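Local coordinates for THUMP domain-containing protein (Pyrococcus horikoshii, PDB 1VBK) that is of undetermined function but probably binds RNA and ATP, as expected of a THUMP-containing relative of the thiamine-biosynthesis and tRNA-modifying protein ThiI, at residues Leu186-Phe196 / Lys219-Tyr230. Sequence-based numbering, arbitrary orientation.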
ATOM      1  N   LEU A 186     -13.390  -7.028 -11.736  1.00 23.25           N
ATOM      2  CA  LEU A 186     -14.818  -6.941 -12.033  1.00 24.30           C
ATOM      3  C   LEU A 186     -15.199  -7.604 -13.355  1.00 25.93           C
ATOM      4  O   LEU A 186     -14.673  -7.248 -14.412  1.00 25.59           O
ATOM      5  CB  LEU A 186     -15.224  -5.464 -12.052  1.00 23.38           C
ATOM      6  CG  LEU A 186     -16.680  -5.059 -12.288  1.00 24.28           C
ATOM      7  CD1 LEU A 186     -17.562  -5.583 -11.170  1.00 23.54           C
ATOM      8  CD2 LEU A 186     -16.765  -3.541 -12.358  1.00 24.82           C
ATOM      9  N   HIS A 187     -16.129  -8.557 -13.302  1.00 27.34           N
ATOM     10  CA  HIS A 187     -16.557  -9.253 -14.513  1.00 30.20           C
ATOM     11  C   HIS A 187     -18.021  -9.690 -14.489  1.00 30.73           C
ATOM     12  O   HIS A 187     -18.568 -10.068 -15.517  1.00 31.09           O
ATOM     13  CB  HIS A 187     -15.661 -10.471 -14.757  1.00 30.52           C
ATOM     14  CG  HIS A 187     -15.766 -11.519 -13.695  1.00 31.04           C
ATOM     15  ND1 HIS A 187     -16.704 -12.528 -13.734  1.00 32.54           N
ATOM     16  CD2 HIS A 187     -15.071 -11.695 -12.547  1.00 31.30           C
ATOM     17  CE1 HIS A 187     -16.582 -13.282 -12.656  1.00 32.67           C
ATOM     18  NE2 HIS A 187     -15.599 -12.798 -11.919  1.00 32.96           N
ATOM     19  N   ASP A 188     -18.648  -9.652 -13.319  1.00 32.73           N
ATOM     20  CA  ASP A 188     -20.052 -10.032 -13.198  1.00 33.31           C
ATOM     21  C   ASP A 188     -20.690  -9.442 -11.940  1.00 33.55           C
ATOM     22  O   ASP A 188     -20.052  -8.688 -11.206  1.00 32.07           O
ATOM     23  CB  ASP A 188     -20.196 -11.562 -13.217  1.00 33.21           C
ATOM     24  CG  ASP A 188     -19.602 -12.231 -11.991  1.00 35.46           C
ATOM     25  OD1 ASP A 188     -18.827 -11.583 -11.255  1.00 33.85           O
ATOM     26  OD2 ASP A 188     -19.906 -13.424 -11.769  1.00 35.69           O
ATOM     27  N   GLU A 189     -21.955  -9.778 -11.701  1.00 33.89           N
ATOM     28  CA  GLU A 189     -22.679  -9.263 -10.545  1.00 34.07           C
ATOM     29  C   GLU A 189     -22.049  -9.679  -9.220  1.00 31.29           C
ATOM     30  O   GLU A 189     -21.985  -8.884  -8.285  1.00 30.49           O
ATOM     31  CB  GLU A 189     -24.141  -9.722 -10.596  1.00 37.76           C
ATOM     32  CG  GLU A 189     -24.883  -9.258 -11.844  1.00 43.62           C
ATOM     33  CD  GLU A 189     -26.339  -9.700 -11.869  1.00 48.34           C
ATOM     34  OE1 GLU A 189     -26.593 -10.924 -11.827  1.00 50.37           O
ATOM     35  OE2 GLU A 189     -27.229  -8.823 -11.932  1.00 50.49           O
ATOM     36  N   LEU A 190     -21.583 -10.922  -9.147  1.00 29.10           N
ATOM     37  CA  LEU A 190     -20.957 -11.441  -7.934  1.00 28.59           C
ATOM     38  C   LEU A 190     -19.671 -10.700  -7.580  1.00 26.82           C
ATOM     39  O   LEU A 190     -19.435 -10.377  -6.414  1.00 25.81           O
ATOM     40  CB  LEU A 190     -20.649 -12.931  -8.094  1.00 30.79           C
ATOM     41  CG  LEU A 190     -21.844 -13.883  -8.107  1.00 33.33           C
ATOM     42  CD1 LEU A 190     -21.375 -15.296  -8.407  1.00 34.12           C
ATOM     43  CD2 LEU A 190     -22.547 -13.827  -6.762  1.00 33.26           C
ATOM     44  N   SER A 191     -18.834 -10.448  -8.580  1.00 26.08           N
ATOM     45  CA  SER A 191     -17.584  -9.737  -8.339  1.00 25.08           C
ATOM     46  C   SER A 191     -17.890  -8.281  -7.985  1.00 24.67           C
ATOM     47  O   SER A 191     -17.130  -7.636  -7.260  1.00 24.77           O
ATOM     48  CB  SER A 191     -16.664  -9.821  -9.569  1.00 23.42           C
ATOM     49  OG  SER A 191     -17.314  -9.389 -10.751  1.00 23.82           O
ATOM     50  N   ALA A 192     -19.014  -7.771  -8.483  1.00 23.84           N
ATOM     51  CA  ALA A 192     -19.414  -6.395  -8.197  1.00 22.88           C
ATOM     52  C   ALA A 192     -19.806  -6.284  -6.731  1.00 23.74           C
ATOM     53  O   ALA A 192     -19.481  -5.296  -6.069  1.00 23.41           O
ATOM     54  CB  ALA A 192     -20.579  -5.983  -9.089  1.00 24.08           C
ATOM     55  N   LEU A 193     -20.503  -7.306  -6.232  1.00 23.63           N
ATOM     56  CA  LEU A 193     -20.936  -7.351  -4.837  1.00 24.79           C
ATOM     57  C   LEU A 193     -19.714  -7.509  -3.938  1.00 24.21           C
ATOM     58  O   LEU A 193     -19.663  -6.959  -2.836  1.00 23.36           O
ATOM     59  CB  LEU A 193     -21.897  -8.523  -4.612  1.00 24.94           C
ATOM     60  CG  LEU A 193     -22.384  -8.732  -3.173  1.00 26.66           C
ATOM     61  CD1 LEU A 193     -23.104  -7.480  -2.674  1.00 27.73           C
ATOM     62  CD2 LEU A 193     -23.309  -9.934  -3.121  1.00 28.71           C
ATOM     63  N   ALA A 194     -18.733  -8.265  -4.420  1.00 23.73           N
ATOM     64  CA  ALA A 194     -17.499  -8.481  -3.676  1.00 22.43           C
ATOM     65  C   ALA A 194     -16.814  -7.128  -3.476  1.00 21.58           C
ATOM     66  O   ALA A 194     -16.330  -6.819  -2.390  1.00 20.05           O
ATOM     67  CB  ALA A 194     -16.583  -9.424  -4.453  1.00 22.66           C
ATOM     68  N   ILE A 195     -16.780  -6.328  -4.537  1.00 20.60           N
ATOM     69  CA  ILE A 195     -16.166  -5.004  -4.480  1.00 21.88           C
ATOM     70  C   ILE A 195     -16.943  -4.093  -3.539  1.00 21.79           C
ATOM     71  O   ILE A 195     -16.358  -3.362  -2.744  1.00 20.01           O
ATOM     72  CB  ILE A 195     -16.098  -4.374  -5.884  1.00 21.91           C
ATOM     73  CG1 ILE A 195     -15.079  -5.151  -6.728  1.00 23.89           C
ATOM     74  CG2 ILE A 195     -15.725  -2.894  -5.784  1.00 22.58           C
ATOM     75  CD1 ILE A 195     -15.004  -4.732  -8.178  1.00 26.29           C
ATOM     76  N   PHE A 196     -18.268  -4.149  -3.624  1.00 22.12           N
ATOM     77  CA  PHE A 196     -19.111  -3.332  -2.763  1.00 22.84           C
ATOM     78  C   PHE A 196     -18.812  -3.631  -1.292  1.00 22.30           C
ATOM     79  O   PHE A 196     -18.650  -2.716  -0.485  1.00 23.28           O
ATOM     80  CB  PHE A 196     -20.593  -3.596  -3.085  1.00 22.08           C
ATOM     81  CG  PHE A 196     -21.557  -2.839  -2.210  1.00 21.30           C
ATOM     82  CD1 PHE A 196     -21.862  -3.292  -0.929  1.00 20.97           C
ATOM     83  CD2 PHE A 196     -22.152  -1.666  -2.664  1.00 21.39           C
ATOM     84  CE1 PHE A 196     -22.745  -2.586  -0.111  1.00 20.52           C
ATOM     85  CE2 PHE A 196     -23.038  -0.950  -1.853  1.00 22.36           C
ATOM     86  CZ  PHE A 196     -23.335  -1.415  -0.572  1.00 21.64           C
ATOM     87  N   LYS A 219     -21.373  -4.667 -20.454  1.00 37.85           N
ATOM     88  CA  LYS A 219     -22.092  -5.184 -19.299  1.00 35.65           C
ATOM     89  C   LYS A 219     -21.345  -4.811 -18.019  1.00 35.55           C
ATOM     90  O   LYS A 219     -21.962  -4.502 -16.995  1.00 34.84           O
ATOM     91  CB  LYS A 219     -22.224  -6.705 -19.413  1.00 37.52           C
ATOM     92  CG  LYS A 219     -22.522  -7.435 -18.108  1.00 40.72           C
ATOM     93  CD  LYS A 219     -23.833  -6.997 -17.483  1.00 44.28           C
ATOM     94  CE  LYS A 219     -24.091  -7.766 -16.194  1.00 46.01           C
ATOM     95  NZ  LYS A 219     -25.368  -7.366 -15.534  1.00 47.06           N
ATOM     96  N   VAL A 220     -20.017  -4.833 -18.080  1.00 32.78           N
ATOM     97  CA  VAL A 220     -19.212  -4.489 -16.916  1.00 31.55           C
ATOM     98  C   VAL A 220     -19.275  -2.996 -16.620  1.00 31.18           C
ATOM     99  O   VAL A 220     -19.362  -2.599 -15.461  1.00 31.22           O
ATOM    100  CB  VAL A 220     -17.744  -4.918 -17.102  1.00 30.54           C
ATOM    101  CG1 VAL A 220     -16.882  -4.366 -15.964  1.00 29.82           C
ATOM    102  CG2 VAL A 220     -17.658  -6.432 -17.121  1.00 28.87           C
ATOM    103  N   ARG A 221     -19.240  -2.168 -17.659  1.00 31.29           N
ATOM    104  CA  ARG A 221     -19.312  -0.727 -17.450  1.00 32.44           C
ATOM    105  C   ARG A 221     -20.615  -0.356 -16.741  1.00 32.53           C
ATOM    106  O   ARG A 221     -20.640   0.563 -15.924  1.00 31.71           O
ATOM    107  CB  ARG A 221     -19.208   0.028 -18.781  1.00 33.68           C
ATOM    108  CG  ARG A 221     -17.813   0.017 -19.400  1.00 35.83           C
ATOM    109  CD  ARG A 221     -17.747   0.925 -20.621  1.00 36.42           C
ATOM    110  NE  ARG A 221     -16.436   0.919 -21.272  1.00 39.20           N
ATOM    111  CZ  ARG A 221     -15.309   1.355 -20.714  1.00 40.23           C
ATOM    112  NH1 ARG A 221     -15.315   1.838 -19.477  1.00 40.64           N
ATOM    113  NH2 ARG A 221     -14.171   1.322 -21.396  1.00 38.96           N
ATOM    114  N   SER A 222     -21.692  -1.072 -17.049  1.00 31.84           N
ATOM    115  CA  SER A 222     -22.972  -0.791 -16.413  1.00 33.14           C
ATOM    116  C   SER A 222     -22.941  -1.244 -14.952  1.00 31.98           C
ATOM    117  O   SER A 222     -23.605  -0.658 -14.098  1.00 29.97           O
ATOM    118  CB  SER A 222     -24.120  -1.472 -17.173  1.00 34.32           C
ATOM    119  OG  SER A 222     -23.906  -2.865 -17.305  1.00 39.84           O
ATOM    120  N   LEU A 223     -22.161  -2.282 -14.666  1.00 31.77           N
ATOM    121  CA  LEU A 223     -22.033  -2.767 -13.297  1.00 30.43           C
ATOM    122  C   LEU A 223     -21.266  -1.719 -12.503  1.00 29.99           C
ATOM    123  O   LEU A 223     -21.624  -1.393 -11.370  1.00 29.82           O
ATOM    124  CB  LEU A 223     -21.273  -4.095 -13.259  1.00 32.45           C
ATOM    125  CG  LEU A 223     -21.984  -5.329 -13.822  1.00 34.31           C
ATOM    126  CD1 LEU A 223     -21.048  -6.529 -13.758  1.00 34.74           C
ATOM    127  CD2 LEU A 223     -23.250  -5.604 -13.024  1.00 33.54           C
ATOM    128  N   TRP A 224     -20.209  -1.184 -13.105  1.00 28.41           N
ATOM    129  CA  TRP A 224     -19.407  -0.174 -12.435  1.00 28.54           C
ATOM    130  C   TRP A 224     -20.210   1.106 -12.188  1.00 29.72           C
ATOM    131  O   TRP A 224     -20.029   1.763 -11.163  1.00 29.39           O
ATOM    132  CB  TRP A 224     -18.147   0.154 -13.245  1.00 26.33           C
ATOM    133  CG  TRP A 224     -17.329   1.219 -12.585  1.00 24.81           C
ATOM    134  CD1 TRP A 224     -16.971   2.424 -13.113  1.00 25.40           C
ATOM    135  CD2 TRP A 224     -16.881   1.226 -11.225  1.00 23.50           C
ATOM    136  NE1 TRP A 224     -16.337   3.189 -12.162  1.00 24.92           N
ATOM    137  CE2 TRP A 224     -16.269   2.477 -10.993  1.00 25.17           C
ATOM    138  CE3 TRP A 224     -16.941   0.297 -10.177  1.00 22.83           C
ATOM    139  CZ2 TRP A 224     -15.721   2.826  -9.753  1.00 24.49           C
ATOM    140  CZ3 TRP A 224     -16.396   0.643  -8.944  1.00 24.50           C
ATOM    141  CH2 TRP A 224     -15.795   1.899  -8.744  1.00 24.42           C
ATOM    142  N   ASN A 225     -21.093   1.457 -13.120  1.00 29.82           N
ATOM    143  CA  ASN A 225     -21.908   2.661 -12.968  1.00 30.78           C
ATOM    144  C   ASN A 225     -22.744   2.614 -11.695  1.00 29.60           C
ATOM    145  O   ASN A 225     -22.960   3.640 -11.055  1.00 29.52           O
ATOM    146  CB  ASN A 225     -22.830   2.858 -14.176  1.00 33.11           C
ATOM    147  CG  ASN A 225     -22.070   3.239 -15.429  1.00 36.19           C
ATOM    148  OD1 ASN A 225     -21.256   4.164 -15.419  1.00 38.33           O
ATOM    149  ND2 ASN A 225     -22.335   2.532 -16.520  1.00 40.38           N
ATOM    150  N   LEU A 226     -23.216   1.425 -11.337  1.00 29.64           N
ATOM    151  CA  LEU A 226     -24.007   1.250 -10.127  1.00 29.23           C
ATOM    152  C   LEU A 226     -23.104   1.354  -8.896  1.00 29.59           C
ATOM    153  O   LEU A 226     -23.465   1.983  -7.904  1.00 28.51           O
ATOM    154  CB  LEU A 226     -24.698  -0.113 -10.134  1.00 31.12           C
ATOM    155  CG  LEU A 226     -25.758  -0.355 -11.211  1.00 33.93           C
ATOM    156  CD1 LEU A 226     -26.228  -1.801 -11.137  1.00 34.08           C
ATOM    157  CD2 LEU A 226     -26.924   0.601 -11.016  1.00 33.46           C
ATOM    158  N   LEU A 227     -21.929   0.729  -8.971  1.00 26.82           N
ATOM    159  CA  LEU A 227     -20.969   0.754  -7.869  1.00 26.34           C
ATOM    160  C   LEU A 227     -20.408   2.153  -7.626  1.00 26.63           C
ATOM    161  O   LEU A 227     -20.091   2.515  -6.494  1.00 26.65           O
ATOM    162  CB  LEU A 227     -19.805  -0.204  -8.153  1.00 25.03           C
ATOM    163  CG  LEU A 227     -20.063  -1.707  -8.023  1.00 26.27           C
ATOM    164  CD1 LEU A 227     -18.860  -2.493  -8.530  1.00 24.78           C
ATOM    165  CD2 LEU A 227     -20.344  -2.041  -6.566  1.00 25.04           C
ATOM    166  N   LYS A 228     -20.287   2.936  -8.691  1.00 26.48           N
ATOM    167  CA  LYS A 228     -19.737   4.277  -8.574  1.00 28.71           C
ATOM    168  C   LYS A 228     -20.506   5.149  -7.584  1.00 29.13           C
ATOM    169  O   LYS A 228     -19.918   6.005  -6.922  1.00 27.91           O
ATOM    170  CB  LYS A 228     -19.697   4.960  -9.944  1.00 32.18           C
ATOM    171  CG  LYS A 228     -18.541   5.943 -10.082  1.00 37.36           C
ATOM    172  CD  LYS A 228     -18.494   6.597 -11.449  1.00 40.11           C
ATOM    173  CE  LYS A 228     -17.214   7.400 -11.611  1.00 41.74           C
ATOM    174  NZ  LYS A 228     -16.957   8.286 -10.439  1.00 44.06           N
ATOM    175  N   ARG A 229     -21.813   4.921  -7.476  1.00 28.04           N
ATOM    176  CA  ARG A 229     -22.668   5.696  -6.573  1.00 28.27           C
ATOM    177  C   ARG A 229     -22.385   5.416  -5.101  1.00 26.80           C
ATOM    178  O   ARG A 229     -23.049   5.966  -4.218  1.00 26.71           O
ATOM    179  CB  ARG A 229     -24.140   5.393  -6.856  1.00 30.38           C
ATOM    180  CG  ARG A 229     -24.566   5.674  -8.282  1.00 33.32           C
ATOM    181  CD  ARG A 229     -26.016   5.268  -8.515  1.00 35.21           C
ATOM    182  NE  ARG A 229     -26.954   6.029  -7.691  1.00 36.76           N
ATOM    183  CZ  ARG A 229     -27.616   5.535  -6.649  1.00 36.03           C
ATOM    184  NH1 ARG A 229     -27.448   4.272  -6.289  1.00 35.66           N
ATOM    185  NH2 ARG A 229     -28.461   6.301  -5.974  1.00 37.54           N
ATOM    186  N   TYR A 230     -21.403   4.558  -4.845  1.00 24.73           N
ATOM    187  CA  TYR A 230     -21.017   4.177  -3.489  1.00 23.31           C
ATOM    188  C   TYR A 230     -19.500   4.263  -3.337  1.00 23.64           C
ATOM    189  O   TYR A 230     -18.943   3.734  -2.379  1.00 21.63           O
ATOM    190  CB  TYR A 230     -21.444   2.732  -3.218  1.00 23.17           C
ATOM    191  CG  TYR A 230     -22.930   2.522  -3.052  1.00 25.11           C
ATOM    192  CD1 TYR A 230     -23.545   2.723  -1.817  1.00 22.89           C
ATOM    193  CD2 TYR A 230     -23.723   2.123  -4.125  1.00 24.36           C
ATOM    194  CE1 TYR A 230     -24.916   2.530  -1.655  1.00 24.91           C
ATOM    195  CE2 TYR A 230     -25.094   1.930  -3.973  1.00 25.15           C
ATOM    196  CZ  TYR A 230     -25.681   2.134  -2.736  1.00 25.06           C
ATOM    197  OH  TYR A 230     -27.035   1.947  -2.579  1.00 28.49           O
TER
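L227 fills the middle of the interface between two nearly parallel helices, its CD2 3.4 Å from A192 O and 3.8 Å from F196 CB, while CD1 meets the A192 methyl and I195 CG2. With CG turned anti to its carbonyl carbon (chi1 -74°), both methyls reach the facing helix. One turn earlier, L223 presses CD1 against the D188 backbone, 3.5 Å from D188 C. L186, just before its helix, slides past V220 in the opposite direction, L186 CD2 to V220 CG1 3.7 Å, and sets CD2 against W224 CB, the two side chains crossing at about a right angle. At the far end F196 directs CE2 over the centre of the Y230 ring, a T-shaped pair with planes at 73° and centroids 5.1 Å apart. Replacing Y230 by an alanine would probably leave this F196 edge without its aromatic face. Toward the polar edge, D188 OD1 caps its helix, accepting from S191 N; E189 OE2 and K219 NZ, oppositely charged, stay 4.3 Å apart, too far for a salt bridge. Helices 189-200 and 215-228 are joined through strand 204-210 in the parallel sheet of the ThiI-like, HUP-type domain. I195, V220 and W224 rest on that strand, whereas F196 and Y230 touch L305 of helix 295-305.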